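Local coordinates for trehalose-6-phosphate phosphatase-related protein (Thermoplasma acidophilum, PDB 1U02) that removes the phosphate group from trehalose 6-phosphate to release free trehalose, using magnesium as cofactor, at residues S22-A26 / G27-L31; S30-S33 / D34-E37; G201-A205 / K206-A210. All blocks are in the same frame, centred on the assembly; numbering follows the deposited sequence.

Contact 1. Residues S22-A26 / G27-L31; sequences SYADA and GLLSL. With NA (sodium ion), chain C.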
ATOM      1  N   SER A  22     -12.574   2.159  -0.551  1.00 12.28           N
ATOM      2  CA  SER A  22     -11.849   2.445   0.687  1.00 13.32           C
ATOM      3  C   SER A  22     -11.476   3.888   1.030  1.00 13.37           C
ATOM      4  O   SER A  22     -10.326   4.176   1.383  1.00 11.24           O
ATOM      5  CB  SER A  22     -10.600   1.567   0.754  1.00 13.52           C
ATOM      6  OG  SER A  22     -10.967   0.197   0.723  1.00 15.33           O
ATOM      7  N   TYR A  23     -12.447   4.789   0.936  1.00 13.31           N
ATOM      8  CA  TYR A  23     -12.220   6.188   1.284  1.00 12.96           C
ATOM      9  C   TYR A  23     -12.195   6.299   2.805  1.00 12.50           C
ATOM     10  O   TYR A  23     -12.901   5.568   3.493  1.00 11.38           O
ATOM     11  CB  TYR A  23     -13.340   7.054   0.722  1.00 13.33           C
ATOM     12  CG  TYR A  23     -13.204   7.285  -0.757  1.00 14.87           C
ATOM     13  CD1 TYR A  23     -12.829   8.530  -1.248  1.00 14.58           C
ATOM     14  CD2 TYR A  23     -13.433   6.254  -1.668  1.00 14.67           C
ATOM     15  CE1 TYR A  23     -12.688   8.750  -2.614  1.00 15.92           C
ATOM     16  CE2 TYR A  23     -13.292   6.462  -3.037  1.00 17.07           C
ATOM     17  CZ  TYR A  23     -12.922   7.714  -3.498  1.00 16.27           C
ATOM     18  OH  TYR A  23     -12.804   7.943  -4.851  1.00 20.37           O
ATOM     19  N   ALA A  24     -11.382   7.214   3.324  1.00 11.21           N
ATOM     20  CA  ALA A  24     -11.275   7.401   4.764  1.00 11.09           C
ATOM     21  C   ALA A  24     -12.537   8.068   5.311  1.00 13.13           C
ATOM     22  O   ALA A  24     -13.036   9.034   4.723  1.00 12.25           O
ATOM     23  CB  ALA A  24     -10.060   8.262   5.086  1.00 11.08           C
ATOM     24  N   ASP A  25     -13.060   7.552   6.419  1.00 12.95           N
ATOM     25  CA  ASP A  25     -14.246   8.154   7.030  1.00 13.12           C
ATOM     26  C   ASP A  25     -13.802   9.337   7.884  1.00 13.37           C
ATOM     27  O   ASP A  25     -12.605   9.529   8.105  1.00 12.61           O
ATOM     28  CB  ASP A  25     -15.030   7.138   7.885  1.00 16.72           C
ATOM     29  CG  ASP A  25     -14.187   6.489   8.974  1.00 19.38           C
ATOM     30  OD1 ASP A  25     -13.216   7.111   9.453  1.00 21.09           O
ATOM     31  OD2 ASP A  25     -14.516   5.350   9.372  1.00 22.47           O
ATOM     32  N   ALA A  26     -14.762  10.136   8.346  1.00 14.04           N
ATOM     33  CA  ALA A  26     -14.469  11.311   9.163  1.00 13.74           C
ATOM     34  C   ALA A  26     -13.555  11.003  10.344  1.00 14.35           C
ATOM     35  O   ALA A  26     -12.688  11.806  10.688  1.00 14.22           O
ATOM     36  CB  ALA A  26     -15.774  11.937   9.663  1.00 14.91           C
ATOM     37  N   GLY A  27     -13.754   9.846  10.968  1.00 13.81           N
ATOM     38  CA  GLY A  27     -12.930   9.479  12.109  1.00 14.74           C
ATOM     39  C   GLY A  27     -11.454   9.389  11.768  1.00 13.33           C
ATOM     40  O   GLY A  27     -10.597   9.909  12.493  1.00 14.22           O
ATOM     41  N   LEU A  28     -11.152   8.732  10.654  1.00 13.10           N
ATOM     42  CA  LEU A  28      -9.770   8.581  10.224  1.00 11.92           C
ATOM     43  C   LEU A  28      -9.208   9.932   9.779  1.00 11.80           C
ATOM     44  O   LEU A  28      -8.043  10.246  10.045  1.00 12.21           O
ATOM     45  CB  LEU A  28      -9.666   7.561   9.080  1.00 11.26           C
ATOM     46  CG  LEU A  28      -8.251   7.301   8.537  1.00 11.76           C
ATOM     47  CD1 LEU A  28      -7.319   6.921   9.684  1.00 10.61           C
ATOM     48  CD2 LEU A  28      -8.286   6.196   7.481  1.00  9.69           C
ATOM     49  N   LEU A  29     -10.032  10.730   9.106  1.00 13.12           N
ATOM     50  CA  LEU A  29      -9.590  12.042   8.642  1.00 12.42           C
ATOM     51  C   LEU A  29      -9.154  12.902   9.831  1.00 13.62           C
ATOM     52  O   LEU A  29      -8.132  13.580   9.769  1.00 14.14           O
ATOM     53  CB  LEU A  29     -10.716  12.741   7.862  1.00 11.23           C
ATOM     54  CG  LEU A  29     -11.030  12.118   6.493  1.00 13.46           C
ATOM     55  CD1 LEU A  29     -12.300  12.718   5.898  1.00 11.02           C
ATOM     56  CD2 LEU A  29      -9.844  12.346   5.561  1.00 16.97           C
ATOM     57  N   SER A  30      -9.922  12.859  10.916  1.00 14.32           N
ATOM     58  CA  SER A  30      -9.602  13.639  12.114  1.00 15.15           C
ATOM     59  C   SER A  30      -8.306  13.142  12.762  1.00 15.56           C
ATOM     60  O   SER A  30      -7.424  13.937  13.102  1.00 15.61           O
ATOM     61  CB  SER A  30     -10.765  13.550  13.111  1.00 16.36           C
ATOM     62  OG  SER A  30     -10.426  14.109  14.371  1.00 16.92           O
ATOM     63  N   LEU A  31      -8.192  11.824  12.918  1.00 14.72           N
ATOM     64  CA  LEU A  31      -7.014  11.205  13.526  1.00 16.82           C
ATOM     65  C   LEU A  31      -5.714  11.538  12.805  1.00 15.41           C
ATOM     66  O   LEU A  31      -4.731  11.933  13.429  1.00 15.39           O
ATOM     67  CB  LEU A  31      -7.171   9.686  13.557  1.00 19.33           C
ATOM     68  CG  LEU A  31      -7.971   9.064  14.697  1.00 26.86           C
ATOM     69  CD1 LEU A  31      -8.160   7.583  14.412  1.00 28.17           C
ATOM     70  CD2 LEU A  31      -7.237   9.269  16.020  1.00 27.57           C
TER
HETATM   71 NA    NA C 241      -9.219  -1.575   1.837  1.00 28.18          NA
HETATM   72  O   HOH W   1      -9.605  -3.780   0.655  1.00 17.60           O

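Contact 2. Residues S30-S33 / D34-E37; sequences SLIS and DLKE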
ATOM      1  N   SER A  30      -9.922  12.859  10.916  1.00 14.32           N
ATOM      2  CA  SER A  30      -9.602  13.639  12.114  1.00 15.15           C
ATOM      3  C   SER A  30      -8.306  13.142  12.762  1.00 15.56           C
ATOM      4  O   SER A  30      -7.424  13.937  13.102  1.00 15.61           O
ATOM      5  CB  SER A  30     -10.765  13.550  13.111  1.00 16.36           C
ATOM      6  OG  SER A  30     -10.426  14.109  14.371  1.00 16.92           O
ATOM      7  N   LEU A  31      -8.192  11.824  12.918  1.00 14.72           N
ATOM      8  CA  LEU A  31      -7.014  11.205  13.526  1.00 16.82           C
ATOM      9  C   LEU A  31      -5.714  11.538  12.805  1.00 15.41           C
ATOM     10  O   LEU A  31      -4.731  11.933  13.429  1.00 15.39           O
ATOM     11  CB  LEU A  31      -7.171   9.686  13.557  1.00 19.33           C
ATOM     12  CG  LEU A  31      -7.971   9.064  14.697  1.00 26.86           C
ATOM     13  CD1 LEU A  31      -8.160   7.583  14.412  1.00 28.17           C
ATOM     14  CD2 LEU A  31      -7.237   9.269  16.020  1.00 27.57           C
ATOM     15  N   ILE A  32      -5.707  11.365  11.488  1.00 13.74           N
ATOM     16  CA  ILE A  32      -4.508  11.633  10.705  1.00 14.70           C
ATOM     17  C   ILE A  32      -4.251  13.132  10.621  1.00 15.08           C
ATOM     18  O   ILE A  32      -3.101  13.571  10.644  1.00 15.16           O
ATOM     19  CB  ILE A  32      -4.625  11.012   9.288  1.00 14.32           C
ATOM     20  CG1 ILE A  32      -4.787   9.492   9.406  1.00 15.35           C
ATOM     21  CG2 ILE A  32      -3.382  11.322   8.473  1.00 13.91           C
ATOM     22  CD1 ILE A  32      -3.633   8.811  10.132  1.00 15.59           C
ATOM     23  N   SER A  33      -5.326  13.908  10.531  1.00 14.98           N
ATOM     24  CA  SER A  33      -5.215  15.362  10.480  1.00 17.49           C
ATOM     25  C   SER A  33      -4.450  15.833  11.717  1.00 18.02           C
ATOM     26  O   SER A  33      -3.529  16.642  11.617  1.00 15.40           O
ATOM     27  CB  SER A  33      -6.610  16.000  10.457  1.00 18.40           C
ATOM     28  OG  SER A  33      -6.524  17.413  10.531  1.00 24.93           O
ATOM     29  N   ASP A  34      -4.829  15.311  12.882  1.00 18.51           N
ATOM     30  CA  ASP A  34      -4.169  15.676  14.134  1.00 18.96           C
ATOM     31  C   ASP A  34      -2.739  15.159  14.172  1.00 19.92           C
ATOM     32  O   ASP A  34      -1.805  15.897  14.478  1.00 20.58           O
ATOM     33  CB  ASP A  34      -4.921  15.099  15.335  1.00 19.91           C
ATOM     34  CG  ASP A  34      -6.244  15.784  15.586  1.00 22.39           C
ATOM     35  OD1 ASP A  34      -6.491  16.853  14.988  1.00 22.70           O
ATOM     36  OD2 ASP A  34      -7.035  15.255  16.396  1.00 22.98           O
ATOM     37  N   LEU A  35      -2.576  13.881  13.856  1.00 19.57           N
ATOM     38  CA  LEU A  35      -1.268  13.247  13.876  1.00 20.04           C
ATOM     39  C   LEU A  35      -0.205  13.948  13.024  1.00 20.33           C
ATOM     40  O   LEU A  35       0.929  14.123  13.470  1.00 20.37           O
ATOM     41  CB  LEU A  35      -1.408  11.792  13.425  1.00 21.64           C
ATOM     42  CG  LEU A  35      -0.182  10.888  13.571  1.00 23.70           C
ATOM     43  CD1 LEU A  35       0.111  10.644  15.047  1.00 21.91           C
ATOM     44  CD2 LEU A  35      -0.442   9.573  12.855  1.00 24.72           C
ATOM     45  N   LYS A  36      -0.566  14.353  11.808  1.00 19.80           N
ATOM     46  CA  LYS A  36       0.391  15.002  10.913  1.00 22.14           C
ATOM     47  C   LYS A  36       0.868  16.358  11.425  1.00 21.71           C
ATOM     48  O   LYS A  36       1.871  16.889  10.957  1.00 21.12           O
ATOM     49  CB  LYS A  36      -0.200  15.143   9.501  1.00 21.71           C
ATOM     50  CG  LYS A  36      -1.333  16.152   9.348  1.00 25.44           C
ATOM     51  CD  LYS A  36      -0.826  17.489   8.821  1.00 28.78           C
ATOM     52  CE  LYS A  36      -1.972  18.382   8.357  1.00 31.78           C
ATOM     53  NZ  LYS A  36      -2.949  18.677   9.446  1.00 33.17           N
ATOM     54  N   GLU A  37       0.149  16.914  12.389  1.00 23.75           N
ATOM     55  CA  GLU A  37       0.528  18.193  12.971  1.00 25.33           C
ATOM     56  C   GLU A  37       1.686  18.005  13.948  1.00 25.80           C
ATOM     57  O   GLU A  37       2.476  18.922  14.165  1.00 26.63           O
ATOM     58  CB  GLU A  37      -0.657  18.814  13.718  1.00 26.87           C
ATOM     59  CG  GLU A  37      -1.764  19.314  12.819  1.00 30.55           C
ATOM     60  CD  GLU A  37      -1.332  20.513  12.003  1.00 32.19           C
ATOM     61  OE1 GLU A  37      -0.949  21.533  12.615  1.00 34.57           O
ATOM     62  OE2 GLU A  37      -1.371  20.438  10.756  1.00 34.22           O
TER
HETATM   63  O   HOH W   2      -9.389  16.733  13.988  1.00 35.50           O
HETATM   64  O   HOH W   3      -5.919  19.198   8.677  1.00 25.70           O

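Contact 3. Residues G201-A205 / K206-A210; sequences GETHA and KFHVA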
ATOM      1  N   GLY A 201      -1.649 -13.578  12.919  1.00 42.15           N
ATOM      2  CA  GLY A 201      -0.462 -14.079  12.250  1.00 42.54           C
ATOM      3  C   GLY A 201       0.814 -13.886  13.049  1.00 42.47           C
ATOM      4  O   GLY A 201       0.890 -13.008  13.908  1.00 42.51           O
ATOM      5  N   GLU A 202       1.817 -14.713  12.769  1.00 42.34           N
ATOM      6  CA  GLU A 202       3.101 -14.628  13.461  1.00 41.34           C
ATOM      7  C   GLU A 202       3.822 -13.374  12.964  1.00 39.51           C
ATOM      8  O   GLU A 202       3.688 -12.998  11.800  1.00 39.60           O
ATOM      9  CB  GLU A 202       3.948 -15.868  13.150  1.00 43.52           C
ATOM     10  CG  GLU A 202       3.222 -17.201  13.345  1.00 46.85           C
ATOM     11  CD  GLU A 202       3.115 -17.620  14.803  1.00 48.85           C
ATOM     12  OE1 GLU A 202       2.737 -16.776  15.644  1.00 50.16           O
ATOM     13  OE2 GLU A 202       3.399 -18.801  15.105  1.00 50.53           O
ATOM     14  N   THR A 203       4.592 -12.731  13.835  1.00 37.38           N
ATOM     15  CA  THR A 203       5.300 -11.521  13.434  1.00 35.79           C
ATOM     16  C   THR A 203       6.489 -11.204  14.324  1.00 35.49           C
ATOM     17  O   THR A 203       6.601 -11.713  15.437  1.00 36.86           O
ATOM     18  CB  THR A 203       4.358 -10.300  13.445  1.00 34.62           C
ATOM     19  OG1 THR A 203       5.105  -9.113  13.152  1.00 32.53           O
ATOM     20  CG2 THR A 203       3.704 -10.152  14.811  1.00 34.42           C
ATOM     21  N   HIS A 204       7.374 -10.351  13.821  1.00 33.97           N
ATOM     22  CA  HIS A 204       8.551  -9.943  14.572  1.00 33.26           C
ATOM     23  C   HIS A 204       8.443  -8.480  14.983  1.00 30.78           C
ATOM     24  O   HIS A 204       9.423  -7.870  15.411  1.00 29.35           O
ATOM     25  CB  HIS A 204       9.814 -10.169  13.736  1.00 36.69           C
ATOM     26  CG  HIS A 204      10.139 -11.614  13.526  1.00 39.73           C
ATOM     27  ND1 HIS A 204      10.436 -12.467  14.568  1.00 41.53           N
ATOM     28  CD2 HIS A 204      10.198 -12.361  12.399  1.00 41.06           C
ATOM     29  CE1 HIS A 204      10.664 -13.677  14.090  1.00 42.70           C
ATOM     30  NE2 HIS A 204      10.526 -13.640  12.777  1.00 42.86           N
ATOM     31  N   ALA A 205       7.242  -7.923  14.850  1.00 27.70           N
ATOM     32  CA  ALA A 205       6.998  -6.535  15.211  1.00 25.79           C
ATOM     33  C   ALA A 205       7.135  -6.386  16.722  1.00 25.86           C
ATOM     34  O   ALA A 205       6.881  -7.328  17.471  1.00 25.05           O
ATOM     35  CB  ALA A 205       5.596  -6.118  14.765  1.00 23.66           C
ATOM     36  N   LYS A 206       7.537  -5.205  17.172  1.00 25.83           N
ATOM     37  CA  LYS A 206       7.697  -4.966  18.600  1.00 26.88           C
ATOM     38  C   LYS A 206       6.361  -4.843  19.326  1.00 26.89           C
ATOM     39  O   LYS A 206       6.255  -5.195  20.503  1.00 26.89           O
ATOM     40  CB  LYS A 206       8.540  -3.711  18.829  1.00 26.23           C
ATOM     41  CG  LYS A 206       9.957  -3.857  18.308  1.00 27.57           C
ATOM     42  CD  LYS A 206      10.790  -2.615  18.545  1.00 27.22           C
ATOM     43  CE  LYS A 206      12.181  -2.798  17.958  1.00 27.93           C
ATOM     44  NZ  LYS A 206      12.975  -1.549  18.042  1.00 30.81           N
ATOM     45  N   PHE A 207       5.343  -4.355  18.621  1.00 26.41           N
ATOM     46  CA  PHE A 207       4.013  -4.186  19.199  1.00 23.93           C
ATOM     47  C   PHE A 207       2.996  -4.830  18.262  1.00 24.88           C
ATOM     48  O   PHE A 207       3.190  -4.854  17.043  1.00 23.07           O
ATOM     49  CB  PHE A 207       3.699  -2.700  19.364  1.00 23.64           C
ATOM     50  CG  PHE A 207       2.540  -2.416  20.277  1.00 24.35           C
ATOM     51  CD1 PHE A 207       2.608  -2.740  21.634  1.00 24.52           C
ATOM     52  CD2 PHE A 207       1.393  -1.796  19.792  1.00 24.08           C
ATOM     53  CE1 PHE A 207       1.548  -2.443  22.495  1.00 25.08           C
ATOM     54  CE2 PHE A 207       0.325  -1.493  20.642  1.00 25.40           C
ATOM     55  CZ  PHE A 207       0.401  -1.817  21.996  1.00 25.24           C
ATOM     56  N   HIS A 208       1.909  -5.345  18.823  1.00 23.02           N
ATOM     57  CA  HIS A 208       0.904  -6.000  18.000  1.00 24.98           C
ATOM     58  C   HIS A 208      -0.515  -5.591  18.372  1.00 23.67           C
ATOM     59  O   HIS A 208      -0.869  -5.584  19.548  1.00 24.35           O
ATOM     60  CB  HIS A 208       1.053  -7.520  18.131  1.00 27.38           C
ATOM     61  CG  HIS A 208       0.106  -8.301  17.274  1.00 32.59           C
ATOM     62  ND1 HIS A 208      -1.262  -8.272  17.453  1.00 33.43           N
ATOM     63  CD2 HIS A 208       0.330  -9.125  16.223  1.00 34.98           C
ATOM     64  CE1 HIS A 208      -1.837  -9.042  16.548  1.00 34.51           C
ATOM     65  NE2 HIS A 208      -0.894  -9.572  15.789  1.00 35.09           N
ATOM     66  N   VAL A 209      -1.318  -5.242  17.365  1.00 21.68           N
ATOM     67  CA  VAL A 209      -2.718  -4.863  17.581  1.00 19.84           C
ATOM     68  C   VAL A 209      -3.640  -5.781  16.766  1.00 20.06           C
ATOM     69  O   VAL A 209      -3.221  -6.375  15.770  1.00 19.73           O
ATOM     70  CB  VAL A 209      -2.980  -3.377  17.212  1.00 19.78           C
ATOM     71  CG1 VAL A 209      -2.259  -2.476  18.199  1.00 17.90           C
ATOM     72  CG2 VAL A 209      -2.527  -3.082  15.784  1.00 17.01           C
ATOM     73  N   ALA A 210      -4.893  -5.897  17.198  1.00 20.00           N
ATOM     74  CA  ALA A 210      -5.863  -6.783  16.552  1.00 20.81           C
ATOM     75  C   ALA A 210      -6.373  -6.394  15.166  1.00 21.18           C
ATOM     76  O   ALA A 210      -6.429  -7.235  14.269  1.00 19.87           O
ATOM     77  CB  ALA A 210      -7.049  -7.000  17.483  1.00 23.83           C
TER

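Contact 1. Residues S22-A26 / G27-L31
Asp25 is the N-cap of helix 26-38, its side chain accepting from Leu28 N; this is the first helix after the strand that ends in the DxD motif of this HAD-type phosphatase, whose first aspartate is the probable nucleophile. At Asp25, CB turns CG into the crowded position between backbone N and carbonyl carbon (chi1 56°), which folds the carboxylate back over the opening turn. CG then lies 3.9 Å from Gly27 N. Beyond it, OD1 takes the hydrogen of Leu28 N, 2.9 Å away and nearly in line with the C-O bond of the acceptor. The same OD1 also meets Arg216 of helix 212-229 in a salt bridge, so one oxygen serves both the helix start and a neighbouring helix; the amide and the guanidinium probably stabilise its negative charge. The main chain takes over at once, Leu29 N binding Asp25 O at 3.0 Å and Ser30 N binding Ala26 O.

Just before the cap, Ala24 packs against the helix: its CB rests 3.6 Å from Leu28 CD2, and a little farther, 4.1 Å, from Leu29 CD2. The CG of Leu29 meanwhile sits 3.4 Å from Asp25 O, beside the oxygen that its own amide uses. At the loop end, Ser22 OG binds a sodium ion at 2.7 Å, a site completed by Asp9, Pro14 O and a water 2.5 Å from the metal.

Contact 2. Residues S30-S33 / D34-E37
Lys36 curls back on Ser33 instead of stretching away from the helix. Its CG stands between the backbone N and the carbonyl carbon (chi1 70°), a placement that brings CG to 3.2 Å from Ser33 O; further bends at chi2, 97° and away from a staggered value, and at chi4 return the ammonium to the same carbonyl. NZ donates to Ser33 O at 3.0 Å, reaching it well off the C=O direction, at a C=O...N angle of 130°. Glu37 closes in from the next position: its CG also lies near Ser33 O, and the side chain bends round until OE2 forms a salt bridge with Lys36 NZ at 2.7 Å, met on the anti side and somewhat out of the carboxylate plane. A water adds a third acceptor for NZ and bridges it to Ser33 OG.

All this lies on helix 26-38, the crossover helix of the beta-alpha-beta unit formed with strands 3-7 and 40-44. Routine main-chain bonds run from Asp34 N, Leu35 N and Lys36 N to the carbonyls four residues earlier. On the side turned to the sheet, Ile32 CD1 and Leu35 CD2 are loosely spaced at 4.3 Å, and the two side chains pack on Leu6 of strand 3-7, Leu35 reaching Ile4 as well.

One turn on from Ser30, the first torsion of Asp34 holds CG anti to the carbonyl carbon, which puts CG over Ser30 O at 3.3 Å. The carboxylate does not touch the Ser30 hydroxyl directly; a second water spans them, 2.8 Å from Ser30 OG and donating to Asp34 OD1 at 3.1 Å.

Contact 3. Residues G201-A205 / K206-A210
An ST turn at Thr203 shapes the loop leading into strand 207-209, an outermost strand of the main sheet in this HAD-type phosphatase, and sets the threonine methyl against the imidazole of His208 on that strand. Thr203 OG1 accepts from Ala205 N at 3.0 Å, with an N-H...O angle of 157°, and is hydrogen-bonded as well to Glu184 of helix 181-188, whose other carboxylate oxygen takes His204 N.

With OG1 directed away from its own backbone N (chi1 175°), the methyl CG2 falls between that N and the carbonyl carbon and is turned to the incoming strand. It meets His208 at the ring edge, close to the ring plane, CG2 standing 3.8 Å from His208 CD2. The ring's NE2 makes a weak hydrogen bond to Gly199 O. Where loop passes into strand, Ala205 CB lies 3.5 Å from Phe207 O, while both Thr203 and Ala205 pack on Phe187 of helix 181-188.

Between loop and strand, then, Thr203 and His208 meet through plain van der Waals touch of a methyl on a ring carbon, an apolar contact without a directional bond, whereas the polar bonds of Thr203 are made within the loop and with Glu184.

In the fold
From the N terminus, the chain leaves strand 3-7, passes through the metal-bearing loop and reaches contact 1, where residues 22-26 hand over to helix 26-38. Contact 2 follows directly on the same helix and shares Ser30 and Leu31 with contact 1; they overlap in series and neither encloses the other. Together they run from the loop to the last turns before strand 40-44. Contact 3 comes much later, in the loop that leads from strand 194-198 to the parallel strand 207-209, its centre about 24 Å from both other centres. Helix 212-229 packs against Leu28 and Leu31 in contact 1, Leu31 and Asp34 in contact 2, and Phe207 and Val209 in contact 3.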